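PDB 3VYK: C-type lectin domain family 4, member a4 from Mus musculus, which is a dendritic-cell surface receptor whose C-type lectin domain binds bisected N-glycans through a calcium ion and probably acts in immune recognition. Local coordinates for residues T86-C100 with N104-C117. Sequence-based numbering, arbitrary orientation.
Sequences TFWHKGEPNQDWERC and NHKTTGWGWNDIPC. With CA (calcium ion), chain C; MAN (alpha-D-mannopyranose), chain B; NAG (2-acetamido-2-deoxy-beta-D-glucopyranose), chain D; NAG (2-acetamido-2-deoxy-beta-D-glucopyranose), chain E.
Glu92, Asn94 and Glu98 of segment 86-100 meet Asn113 and Asp114 of strand 109-115 around one calcium ion, the primary sugar site of a C-type lectin with the Glu-Pro-Asn motif of mannose binders. Asp114, its CG between backbone N and carbonyl carbon (chi1 62°), thereby grips the metal through both OD1 (2.3 Å) and backbone O, while mannose O3 and O4 complete eight-fold coordination. Glu98 divides its carboxylate: OE1 binds calcium, and OE2 accepts a hydrogen bond from O6 of one N-acetylglucosamine (2.7 Å). Asn104 ND2 donates to O7 and O3 of the N-acetylglucosamine linked to mannose O2.

The peptide before Pro93 is cis, and Pro93 CB packs 3.4 Å from Asp114 CG. Asn94 N reaches Asp114 OD1 at 3.0 Å; Gln95 N meets the syn lone pair of OD2 almost straight (170°), and Arg71 adds a salt bridge to OD2. The His89 ring is sandwiched between Gly111 CA and Lys106 CD, each 3.5 Å from its centroid, and its NE2 donates to Asn104 O (2.9 Å). Trp112 turns its edge into one face of Trp88, whose opposite face carries Pro93 CD, and takes the edge of Phe87 in an offset edge-to-face stack.

The Cys100–Cys117 disulfide and a classic bulge, Arg99 and Cys100 facing Ile115, link the segments. Strand 100-106 joins strand 109-115 to strand 61-67, and Phe87 rests on helix 45-53.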
ATOM      1  N   THR A  86      -7.729  -7.441  -6.708  1.00 13.23           N
ATOM      2  CA  THR A  86      -7.510  -6.000  -6.668  1.00 13.19           C
ATOM      3  C   THR A  86      -8.726  -5.302  -6.065  1.00 12.57           C
ATOM      4  O   THR A  86      -9.845  -5.851  -6.047  1.00 12.46           O
ATOM      5  CB  THR A  86      -7.183  -5.408  -8.059  1.00 12.91           C
ATOM      6  OG1 THR A  86      -8.319  -5.494  -8.930  1.00 13.51           O
ATOM      7  CG2 THR A  86      -5.986  -6.122  -8.676  1.00 13.47           C
ATOM      8  N   PHE A  87      -8.506  -4.086  -5.558  1.00 12.64           N
ATOM      9  CA  PHE A  87      -9.506  -3.422  -4.711  1.00 12.46           C
ATOM     10  C   PHE A  87      -9.687  -1.962  -5.037  1.00 12.26           C
ATOM     11  O   PHE A  87      -9.865  -1.127  -4.154  1.00 12.83           O
ATOM     12  CB  PHE A  87      -9.172  -3.669  -3.237  1.00 12.83           C
ATOM     13  CG  PHE A  87      -9.040  -5.124  -2.939  1.00 12.63           C
ATOM     14  CD1 PHE A  87     -10.180  -5.893  -2.700  1.00 12.82           C
ATOM     15  CD2 PHE A  87      -7.804  -5.749  -3.009  1.00 12.82           C
ATOM     16  CE1 PHE A  87     -10.078  -7.262  -2.495  1.00 12.73           C
ATOM     17  CE2 PHE A  87      -7.695  -7.122  -2.822  1.00 12.68           C
ATOM     18  CZ  PHE A  87      -8.837  -7.873  -2.563  1.00 12.86           C
ATOM     19  N   TRP A  88      -9.652  -1.665  -6.326  1.00 11.88           N
ATOM     20  CA  TRP A  88      -9.856  -0.296  -6.795  1.00 12.29           C
ATOM     21  C   TRP A  88     -11.188   0.274  -6.389  1.00 12.52           C
ATOM     22  O   TRP A  88     -12.230  -0.381  -6.533  1.00 13.10           O
ATOM     23  CB  TRP A  88      -9.747  -0.259  -8.306  1.00 12.25           C
ATOM     24  CG  TRP A  88      -8.398  -0.669  -8.829  1.00 12.24           C
ATOM     25  CD1 TRP A  88      -8.048  -1.866  -9.447  1.00 12.66           C
ATOM     26  CD2 TRP A  88      -7.176   0.127  -8.799  1.00 11.87           C
ATOM     27  NE1 TRP A  88      -6.725  -1.862  -9.808  1.00 12.79           N
ATOM     28  CE2 TRP A  88      -6.141  -0.693  -9.434  1.00 12.04           C
ATOM     29  CE3 TRP A  88      -6.841   1.392  -8.317  1.00 11.90           C
ATOM     30  CZ2 TRP A  88      -4.841  -0.238  -9.585  1.00 12.25           C
ATOM     31  CZ3 TRP A  88      -5.519   1.834  -8.477  1.00 12.09           C
ATOM     32  CH2 TRP A  88      -4.548   1.040  -9.094  1.00 12.37           C
ATOM     33  N   HIS A  89     -11.167   1.514  -5.915  1.00 12.59           N
ATOM     34  CA  HIS A  89     -12.394   2.304  -5.733  1.00 13.06           C
ATOM     35  C   HIS A  89     -13.138   2.418  -7.031  1.00 13.75           C
ATOM     36  O   HIS A  89     -12.538   2.426  -8.106  1.00 13.59           O
ATOM     37  CB  HIS A  89     -12.070   3.713  -5.237  1.00 13.36           C
ATOM     38  CG  HIS A  89     -11.830   3.814  -3.757  1.00 13.24           C
ATOM     39  ND1 HIS A  89     -12.779   3.516  -2.830  1.00 13.74           N
ATOM     40  CD2 HIS A  89     -10.710   4.240  -3.048  1.00 13.62           C
ATOM     41  CE1 HIS A  89     -12.282   3.738  -1.604  1.00 14.42           C
ATOM     42  NE2 HIS A  89     -11.012   4.171  -1.738  1.00 13.92           N
ATOM     43  N   LYS A  90     -14.462   2.551  -6.948  1.00 14.80           N
ATOM     44  CA  LYS A  90     -15.245   2.856  -8.133  1.00 16.24           C
ATOM     45  C   LYS A  90     -14.678   4.105  -8.816  1.00 15.70           C
ATOM     46  O   LYS A  90     -14.414   5.124  -8.166  1.00 16.17           O
ATOM     47  CB  LYS A  90     -16.724   3.045  -7.755  1.00 17.74           C
ATOM     48  CG  LYS A  90     -17.668   3.317  -8.912  1.00 21.25           C
ATOM     49  CD  LYS A  90     -17.692   2.194  -9.932  1.00 24.43           C
ATOM     50  CE  LYS A  90     -18.737   2.464 -11.008  1.00 26.85           C
ATOM     51  NZ  LYS A  90     -18.698   3.862 -11.531  1.00 29.22           N
ATOM     52  N   GLY A  91     -14.451   3.987 -10.114  1.00 15.03           N
ATOM     53  CA  GLY A  91     -13.914   5.068 -10.941  1.00 15.21           C
ATOM     54  C   GLY A  91     -12.397   5.155 -10.965  1.00 15.25           C
ATOM     55  O   GLY A  91     -11.847   6.034 -11.636  1.00 16.69           O
ATOM     56  N   GLU A  92     -11.721   4.266 -10.237  1.00 14.34           N
ATOM     57  CA  GLU A  92     -10.254   4.249 -10.194  1.00 13.81           C
ATOM     58  C   GLU A  92      -9.712   2.965 -10.810  1.00 13.75           C
ATOM     59  O   GLU A  92     -10.411   1.955 -10.839  1.00 13.80           O
ATOM     60  CB  GLU A  92      -9.746   4.364  -8.761  1.00 13.44           C
ATOM     61  CG  GLU A  92     -10.298   5.550  -7.984  1.00 13.53           C
ATOM     62  CD  GLU A  92      -9.858   6.914  -8.515  1.00 13.80           C
ATOM     63  OE1 GLU A  92      -8.832   7.060  -9.251  1.00 14.25           O
ATOM     64  OE2 GLU A  92     -10.552   7.887  -8.116  1.00 13.91           O
ATOM     65  N   PRO A  93      -8.466   2.990 -11.320  1.00 13.06           N
ATOM     66  CA  PRO A  93      -7.590   4.157 -11.423  1.00 13.06           C
ATOM     67  C   PRO A  93      -8.033   5.040 -12.590  1.00 13.89           C
ATOM     68  O   PRO A  93      -8.674   4.548 -13.522  1.00 14.53           O
ATOM     69  CB  PRO A  93      -6.218   3.525 -11.660  1.00 12.56           C
ATOM     70  CG  PRO A  93      -6.523   2.293 -12.455  1.00 12.93           C
ATOM     71  CD  PRO A  93      -7.858   1.793 -11.941  1.00 12.86           C
ATOM     72  N   ASN A  94      -7.733   6.335 -12.526  1.00 14.26           N
ATOM     73  CA  ASN A  94      -8.326   7.254 -13.498  1.00 14.63           C
ATOM     74  C   ASN A  94      -7.411   8.190 -14.273  1.00 15.11           C
ATOM     75  O   ASN A  94      -7.857   8.781 -15.268  1.00 16.87           O
ATOM     76  CB  ASN A  94      -9.456   8.065 -12.844  1.00 14.30           C
ATOM     77  CG  ASN A  94      -8.957   9.043 -11.793  1.00 14.63           C
ATOM     78  OD1 ASN A  94      -7.846   8.928 -11.254  1.00 14.08           O
ATOM     79  ND2 ASN A  94      -9.796  10.029 -11.489  1.00 16.09           N
ATOM     80  N   GLN A  95      -6.158   8.346 -13.847  1.00 14.76           N
ATOM     81  CA  GLN A  95      -5.317   9.388 -14.444  1.00 15.18           C
ATOM     82  C   GLN A  95      -3.887   8.933 -14.691  1.00 14.96           C
ATOM     83  O   GLN A  95      -3.232   8.417 -13.782  1.00 14.97           O
ATOM     84  CB  GLN A  95      -5.381  10.651 -13.577  1.00 15.58           C
ATOM     85  CG  GLN A  95      -6.765  11.294 -13.646  1.00 16.37           C
ATOM     86  CD  GLN A  95      -7.054  12.372 -12.617  1.00 16.92           C
ATOM     87  OE1 GLN A  95      -6.757  12.240 -11.427  1.00 18.82           O
ATOM     88  NE2 GLN A  95      -7.707  13.436 -13.075  1.00 17.23           N
ATOM     89  N   ASP A  96      -3.406   9.155 -15.919  1.00 15.19           N
ATOM     90  CA  ASP A  96      -2.112   8.609 -16.365  1.00 15.61           C
ATOM     91  C   ASP A  96      -0.905   9.093 -15.572  1.00 14.99           C
ATOM     92  O   ASP A  96       0.079   8.361 -15.443  1.00 15.78           O
ATOM     93  CB  ASP A  96      -1.876   8.849 -17.870  1.00 16.47           C
ATOM     94  CG  ASP A  96      -1.405  10.271 -18.180  1.00 17.75           C
ATOM     95  OD1 ASP A  96      -2.258  11.157 -18.338  1.00 19.05           O
ATOM     96  OD2 ASP A  96      -0.182  10.495 -18.266  1.00 18.94           O
ATOM     97  N   TRP A  97      -1.021  10.313 -15.052  0.50 14.96           N
ATOM     98  CA  TRP A  97       0.024  10.979 -14.299  0.50 14.74           C
ATOM     99  C   TRP A  97      -0.009  10.648 -12.826  0.50 14.31           C
ATOM    100  O   TRP A  97       0.805  11.157 -12.058  0.50 14.53           O
ATOM    101  CB  TRP A  97      -0.064  12.489 -14.540  0.50 14.78           C
ATOM    102  CG  TRP A  97      -1.463  13.034 -14.371  0.50 14.55           C
ATOM    103  CD1 TRP A  97      -2.494  13.059 -15.310  0.50 14.69           C
ATOM    104  CD2 TRP A  97      -2.035  13.639 -13.167  0.50 14.62           C
ATOM    105  NE1 TRP A  97      -3.627  13.628 -14.781  0.50 14.74           N
ATOM    106  CE2 TRP A  97      -3.420  13.994 -13.498  0.50 14.70           C
ATOM    107  CE3 TRP A  97      -1.559  13.916 -11.897  0.50 14.80           C
ATOM    108  CZ2 TRP A  97      -4.262  14.598 -12.578  0.50 14.94           C
ATOM    109  CZ3 TRP A  97      -2.419  14.522 -10.984  0.50 14.99           C
ATOM    110  CH2 TRP A  97      -3.737  14.854 -11.318  0.50 15.17           C
ATOM    111  N   GLU A  98      -0.945   9.779 -12.433  1.00 13.86           N
ATOM    112  CA  GLU A  98      -1.058   9.257 -11.070  1.00 13.55           C
ATOM    113  C   GLU A  98      -0.507   7.834 -11.122  1.00 13.36           C
ATOM    114  O   GLU A  98      -1.229   6.879 -11.460  1.00 13.39           O
ATOM    115  CB  GLU A  98      -2.520   9.276 -10.595  1.00 13.06           C
ATOM    116  CG  GLU A  98      -3.102  10.682 -10.419  1.00 13.51           C
ATOM    117  CD  GLU A  98      -4.454  10.684  -9.707  1.00 13.54           C
ATOM    118  OE1 GLU A  98      -5.391   9.952 -10.114  1.00 13.60           O
ATOM    119  OE2 GLU A  98      -4.578  11.440  -8.720  1.00 14.03           O
ATOM    120  N   ARG A  99       0.784   7.693 -10.836  1.00 13.65           N
ATOM    121  CA  ARG A  99       1.452   6.422 -11.108  1.00 13.98           C
ATOM    122  C   ARG A  99       1.662   5.556  -9.873  1.00 13.61           C
ATOM    123  O   ARG A  99       2.131   4.425  -9.991  1.00 13.75           O
ATOM    124  CB  ARG A  99       2.785   6.668 -11.827  1.00 15.45           C
ATOM    125  CG  ARG A  99       2.640   7.330 -13.199  1.00 17.03           C
ATOM    126  CD  ARG A  99       3.997   7.495 -13.896  1.00 17.62           C
ATOM    127  NE  ARG A  99       4.999   8.001 -12.959  1.00 18.23           N
ATOM    128  CZ  ARG A  99       5.148   9.282 -12.633  1.00 19.11           C
ATOM    129  NH1 ARG A  99       4.385  10.220 -13.193  1.00 19.06           N
ATOM    130  NH2 ARG A  99       6.065   9.620 -11.744  1.00 20.18           N
ATOM    131  N   CYS A 100       1.325   6.104  -8.703  1.00 13.02           N
ATOM    132  CA  CYS A 100       1.424   5.418  -7.418  1.00 13.01           C
ATOM    133  C   CYS A 100       0.019   5.183  -6.882  1.00 12.57           C
ATOM    134  O   CYS A 100      -0.956   5.684  -7.444  1.00 12.51           O
ATOM    135  CB  CYS A 100       2.260   6.238  -6.438  1.00 13.53           C
ATOM    136  SG  CYS A 100       4.032   6.198  -6.818  1.00 14.79           S
ATOM    137  N   ASN A 104      -7.245   4.347   0.597  1.00 13.53           N
ATOM    138  CA  ASN A 104      -7.975   5.380   1.344  1.00 14.47           C
ATOM    139  C   ASN A 104      -9.440   5.010   1.535  1.00 15.01           C
ATOM    140  O   ASN A 104      -9.948   4.045   0.937  1.00 13.95           O
ATOM    141  CB  ASN A 104      -7.778   6.798   0.737  1.00 14.78           C
ATOM    142  CG  ASN A 104      -8.405   6.962  -0.642  1.00 14.95           C
ATOM    143  OD1 ASN A 104      -8.964   6.038  -1.202  1.00 15.68           O
ATOM    144  ND2 ASN A 104      -8.298   8.172  -1.207  1.00 15.35           N
ATOM    145  N   HIS A 105     -10.105   5.765   2.403  1.00 15.95           N
ATOM    146  CA  HIS A 105     -11.466   5.455   2.791  1.00 18.12           C
ATOM    147  C   HIS A 105     -12.454   6.448   2.252  1.00 19.12           C
ATOM    148  O   HIS A 105     -12.209   7.654   2.279  1.00 19.68           O
ATOM    149  CB  HIS A 105     -11.554   5.394   4.303  1.00 18.84           C
ATOM    150  CG  HIS A 105     -12.846   4.824   4.800  1.00 19.55           C
ATOM    151  ND1 HIS A 105     -13.904   5.603   5.131  1.00 21.25           N
ATOM    152  CD2 HIS A 105     -13.244   3.508   5.000  1.00 20.14           C
ATOM    153  CE1 HIS A 105     -14.921   4.820   5.534  1.00 21.28           C
ATOM    154  NE2 HIS A 105     -14.521   3.538   5.450  1.00 21.45           N
ATOM    155  N   LYS A 106     -13.563   5.927   1.741  1.00 20.51           N
ATOM    156  CA  LYS A 106     -14.648   6.738   1.179  1.00 22.68           C
ATOM    157  C   LYS A 106     -15.966   6.237   1.757  1.00 24.71           C
ATOM    158  O   LYS A 106     -15.972   5.325   2.583  1.00 25.77           O
ATOM    159  CB  LYS A 106     -14.638   6.677  -0.360  1.00 22.70           C
ATOM    160  CG  LYS A 106     -13.401   7.310  -0.980  1.00 22.02           C
ATOM    161  CD  LYS A 106     -13.253   7.086  -2.484  1.00 21.88           C
ATOM    162  CE  LYS A 106     -14.070   8.076  -3.297  1.00 22.81           C
ATOM    163  NZ  LYS A 106     -13.647   7.994  -4.717  1.00 21.06           N
ATOM    164  N   THR A 107     -17.079   6.839   1.339  1.00 28.49           N
ATOM    165  CA  THR A 107     -18.391   6.447   1.861  1.00 30.22           C
ATOM    166  C   THR A 107     -18.713   4.986   1.537  1.00 30.02           C
ATOM    167  O   THR A 107     -19.414   4.310   2.290  1.00 31.49           O
ATOM    168  CB  THR A 107     -19.513   7.359   1.329  1.00 31.32           C
ATOM    169  OG1 THR A 107     -19.586   7.251  -0.098  1.00 34.62           O
ATOM    170  CG2 THR A 107     -19.246   8.811   1.708  1.00 32.18           C
ATOM    171  N   THR A 108     -18.176   4.510   0.417  1.00 28.63           N
ATOM    172  CA  THR A 108     -18.380   3.140  -0.050  1.00 28.76           C
ATOM    173  C   THR A 108     -17.400   2.153   0.591  1.00 27.29           C
ATOM    174  O   THR A 108     -17.460   0.948   0.318  1.00 29.21           O
ATOM    175  CB  THR A 108     -18.237   3.056  -1.581  1.00 29.51           C
ATOM    176  OG1 THR A 108     -17.041   3.741  -1.978  1.00 32.21           O
ATOM    177  CG2 THR A 108     -19.435   3.698  -2.270  1.00 30.00           C
ATOM    178  N   GLY A 109     -16.501   2.667   1.430  1.00 24.85           N
ATOM    179  CA  GLY A 109     -15.537   1.842   2.158  1.00 22.08           C
ATOM    180  C   GLY A 109     -14.083   2.078   1.770  1.00 19.35           C
ATOM    181  O   GLY A 109     -13.742   3.112   1.199  1.00 18.99           O
ATOM    182  N   TRP A 110     -13.229   1.117   2.117  1.00 18.03           N
ATOM    183  CA  TRP A 110     -11.810   1.169   1.757  1.00 15.83           C
ATOM    184  C   TRP A 110     -11.571   0.759   0.338  1.00 15.49           C
ATOM    185  O   TRP A 110     -12.299  -0.060  -0.215  1.00 16.54           O
ATOM    186  CB  TRP A 110     -11.013   0.249   2.670  1.00 15.97           C
ATOM    187  CG  TRP A 110     -10.885   0.769   4.064  1.00 16.37           C
ATOM    188  CD1 TRP A 110     -11.591   0.353   5.193  1.00 16.66           C
ATOM    189  CD2 TRP A 110      -9.975   1.808   4.543  1.00 16.39           C
ATOM    190  NE1 TRP A 110     -11.191   1.042   6.302  1.00 17.48           N
ATOM    191  CE2 TRP A 110     -10.226   1.938   5.989  1.00 16.93           C
ATOM    192  CE3 TRP A 110      -9.021   2.629   3.944  1.00 16.59           C
ATOM    193  CZ2 TRP A 110      -9.535   2.850   6.774  1.00 17.05           C
ATOM    194  CZ3 TRP A 110      -8.325   3.542   4.747  1.00 16.62           C
ATOM    195  CH2 TRP A 110      -8.581   3.649   6.131  1.00 16.86           C
ATOM    196  N   GLY A 111     -10.522   1.311  -0.265  1.00 12.99           N
ATOM    197  CA  GLY A 111     -10.163   0.914  -1.621  1.00 13.06           C
ATOM    198  C   GLY A 111      -8.877   1.563  -2.084  1.00 12.15           C
ATOM    199  O   GLY A 111      -8.252   2.346  -1.355  1.00 12.54           O
ATOM    200  N   TRP A 112      -8.492   1.225  -3.306  1.00 12.06           N
ATOM    201  CA  TRP A 112      -7.271   1.757  -3.908  1.00 11.73           C
ATOM    202  C   TRP A 112      -7.574   2.905  -4.829  1.00 11.76           C
ATOM    203  O   TRP A 112      -8.567   2.894  -5.570  1.00 11.82           O
ATOM    204  CB  TRP A 112      -6.573   0.699  -4.742  1.00 11.48           C
ATOM    205  CG  TRP A 112      -6.133  -0.551  -4.029  1.00 11.48           C
ATOM    206  CD1 TRP A 112      -6.111  -0.829  -2.662  1.00 11.90           C
ATOM    207  CD2 TRP A 112      -5.580  -1.738  -4.680  1.00 11.39           C
ATOM    208  NE1 TRP A 112      -5.631  -2.105  -2.444  1.00 11.92           N
ATOM    209  CE2 TRP A 112      -5.275  -2.691  -3.613  1.00 11.53           C
ATOM    210  CE3 TRP A 112      -5.327  -2.095  -6.003  1.00 11.37           C
ATOM    211  CZ2 TRP A 112      -4.747  -3.958  -3.886  1.00 11.49           C
ATOM    212  CZ3 TRP A 112      -4.797  -3.365  -6.259  1.00 11.14           C
ATOM    213  CH2 TRP A 112      -4.502  -4.261  -5.221  1.00 11.78           C
ATOM    214  N   ASN A 113      -6.685   3.899  -4.816  1.00 11.85           N
ATOM    215  CA  ASN A 113      -6.794   5.048  -5.726  1.00 11.36           C
ATOM    216  C   ASN A 113      -5.415   5.370  -6.257  1.00 11.44           C
ATOM    217  O   ASN A 113      -4.461   5.433  -5.491  1.00 11.43           O
ATOM    218  CB  ASN A 113      -7.375   6.255  -4.982  1.00 11.92           C
ATOM    219  CG  ASN A 113      -7.348   7.532  -5.810  1.00 12.01           C
ATOM    220  OD1 ASN A 113      -7.536   7.522  -7.028  1.00 12.61           O
ATOM    221  ND2 ASN A 113      -7.141   8.657  -5.118  1.00 13.19           N
ATOM    222  N   ASP A 114      -5.310   5.553  -7.572  1.00 11.36           N
ATOM    223  CA  ASP A 114      -4.073   6.097  -8.127  1.00 11.64           C
ATOM    224  C   ASP A 114      -3.953   7.580  -7.796  1.00 11.62           C
ATOM    225  O   ASP A 114      -4.938   8.352  -7.906  1.00 12.26           O
ATOM    226  CB  ASP A 114      -3.924   5.830  -9.639  1.00 11.69           C
ATOM    227  CG  ASP A 114      -5.019   6.468 -10.484  1.00 11.73           C
ATOM    228  OD1 ASP A 114      -6.154   6.676  -9.980  1.00 11.89           O
ATOM    229  OD2 ASP A 114      -4.725   6.718 -11.682  1.00 11.96           O
ATOM    230  N   ILE A 115      -2.736   7.928  -7.357  1.00 11.74           N
ATOM    231  CA  ILE A 115      -2.374   9.307  -7.001  1.00 12.38           C
ATOM    232  C   ILE A 115      -0.951   9.662  -7.484  1.00 12.83           C
ATOM    233  O   ILE A 115      -0.171   8.788  -7.867  1.00 12.96           O
ATOM    234  CB  ILE A 115      -2.469   9.565  -5.471  1.00 12.30           C
ATOM    235  CG1 ILE A 115      -1.376   8.828  -4.682  1.00 12.57           C
ATOM    236  CG2 ILE A 115      -3.868   9.238  -4.947  1.00 12.37           C
ATOM    237  CD1 ILE A 115      -1.089   9.494  -3.352  1.00 12.81           C
ATOM    238  N   PRO A 116      -0.600  10.966  -7.455  1.00 13.03           N
ATOM    239  CA  PRO A 116       0.767  11.313  -7.799  1.00 13.17           C
ATOM    240  C   PRO A 116       1.744  10.806  -6.746  1.00 13.18           C
ATOM    241  O   PRO A 116       1.496  10.930  -5.540  1.00 13.43           O
ATOM    242  CB  PRO A 116       0.730  12.849  -7.834  1.00 12.96           C
ATOM    243  CG  PRO A 116      -0.708  13.185  -8.059  1.00 13.30           C
ATOM    244  CD  PRO A 116      -1.407  12.171  -7.204  1.00 13.33           C
ATOM    245  N   CYS A 117       2.837  10.215  -7.212  1.00 13.64           N
ATOM    246  CA  CYS A 117       3.881   9.688  -6.345  0.75 13.89           C
ATOM    247  C   CYS A 117       4.476  10.748  -5.420  1.00 14.87           C
ATOM    248  O   CYS A 117       4.905  10.428  -4.318  1.00 15.23           O
ATOM    249  CB  CYS A 117       4.979   9.018  -7.185  0.75 13.38           C
ATOM    250  SG  CYS A 117       4.354   7.650  -8.196  0.75 12.84           S
TER
HETATM  251 CA    CA C1007      -7.028   8.624  -9.051  1.00 13.53          CA
HETATM  252  C1  MAN B   2      -8.979  13.380  -6.326  1.00 15.66           C
HETATM  253  C2  MAN B   2      -7.754  12.461  -6.344  1.00 14.62           C
HETATM  254  C3  MAN B   2      -7.798  11.530  -7.563  1.00 14.89           C
HETATM  255  C4  MAN B   2      -9.120  10.781  -7.584  1.00 14.52           C
HETATM  256  C5  MAN B   2     -10.290  11.789  -7.563  1.00 15.34           C
HETATM  257  C6  MAN B   2     -11.653  11.092  -7.533  1.00 16.73           C
HETATM  258  O2  MAN B   2      -7.793  11.678  -5.167  1.00 15.14           O
HETATM  259  O3  MAN B   2      -6.797  10.508  -7.610  1.00 14.28           O
HETATM  260  O4  MAN B   2      -9.020   9.921  -8.718  1.00 14.07           O
HETATM  261  O5  MAN B   2     -10.176  12.629  -6.420  1.00 15.61           O
HETATM  262  O6  MAN B   2     -12.675  12.077  -7.657  1.00 18.68           O
HETATM  263  C1  NAG D   3      -7.168  12.261  -4.027  1.00 15.21           C
HETATM  264  C2  NAG D   3      -7.710  11.536  -2.786  1.00 16.32           C
HETATM  265  C3  NAG D   3      -7.019  12.013  -1.509  1.00 17.46           C
HETATM  266  C4  NAG D   3      -5.499  12.013  -1.683  1.00 17.41           C
HETATM  267  C5  NAG D   3      -5.082  12.723  -2.976  1.00 16.36           C
HETATM  268  C6  NAG D   3      -3.596  12.575  -3.272  1.00 16.13           C
HETATM  269  C7  NAG D   3     -10.005  10.767  -3.174  1.00 17.19           C
HETATM  270  C8  NAG D   3     -11.456  11.136  -3.178  1.00 17.73           C
HETATM  271  N2  NAG D   3      -9.152  11.716  -2.791  1.00 17.08           N
HETATM  272  O3  NAG D   3      -7.365  11.140  -0.449  1.00 19.66           O
HETATM  273  O4  NAG D   3      -4.883  12.632  -0.581  1.00 18.12           O
HETATM  274  O5  NAG D   3      -5.756  12.141  -4.075  1.00 15.34           O
HETATM  275  O6  NAG D   3      -2.820  13.564  -2.628  1.00 17.15           O
HETATM  276  O7  NAG D   3      -9.640   9.637  -3.527  1.00 17.24           O
HETATM  277  C1  NAG E   6      -6.679  16.838  -5.975  1.00 18.17           C
HETATM  278  C2  NAG E   6      -6.129  17.374  -4.659  1.00 18.97           C
HETATM  279  C3  NAG E   6      -4.608  17.495  -4.736  1.00 18.34           C
HETATM  280  C4  NAG E   6      -3.960  16.200  -5.236  1.00 17.70           C
HETATM  281  C5  NAG E   6      -4.678  15.716  -6.495  1.00 16.81           C
HETATM  282  C6  NAG E   6      -4.151  14.363  -6.967  1.00 16.35           C
HETATM  283  C7  NAG E   6      -7.710  18.851  -3.497  1.00 21.74           C
HETATM  284  C8  NAG E   6      -8.181  20.270  -3.335  1.00 22.88           C
HETATM  285  N2  NAG E   6      -6.711  18.680  -4.368  1.00 20.77           N
HETATM  286  O3  NAG E   6      -4.127  17.814  -3.452  1.00 19.69           O
HETATM  287  O4  NAG E   6      -2.596  16.444  -5.512  1.00 18.43           O
HETATM  288  O5  NAG E   6      -6.077  15.590  -6.280  1.00 17.17           O
HETATM  289  O6  NAG E   6      -4.602  14.105  -8.279  1.00 16.25           O
HETATM  290  O7  NAG E   6      -8.251  17.947  -2.857  1.00 23.44           O
HETATM  291  O   HOH W   1     -12.470  -1.406  -2.784  1.00 24.44           O
HETATM  292  O   HOH W   2     -15.383   3.721  -3.952  1.00 25.38           O
HETATM  293  O   HOH W   3     -15.190   5.881  -5.602  1.00 18.39           O
HETATM  294  O   HOH W   4     -10.811   7.844  -5.306  1.00 18.10           O
HETATM  295  O   HOH W   5       2.831   9.894 -10.194  1.00 16.92           O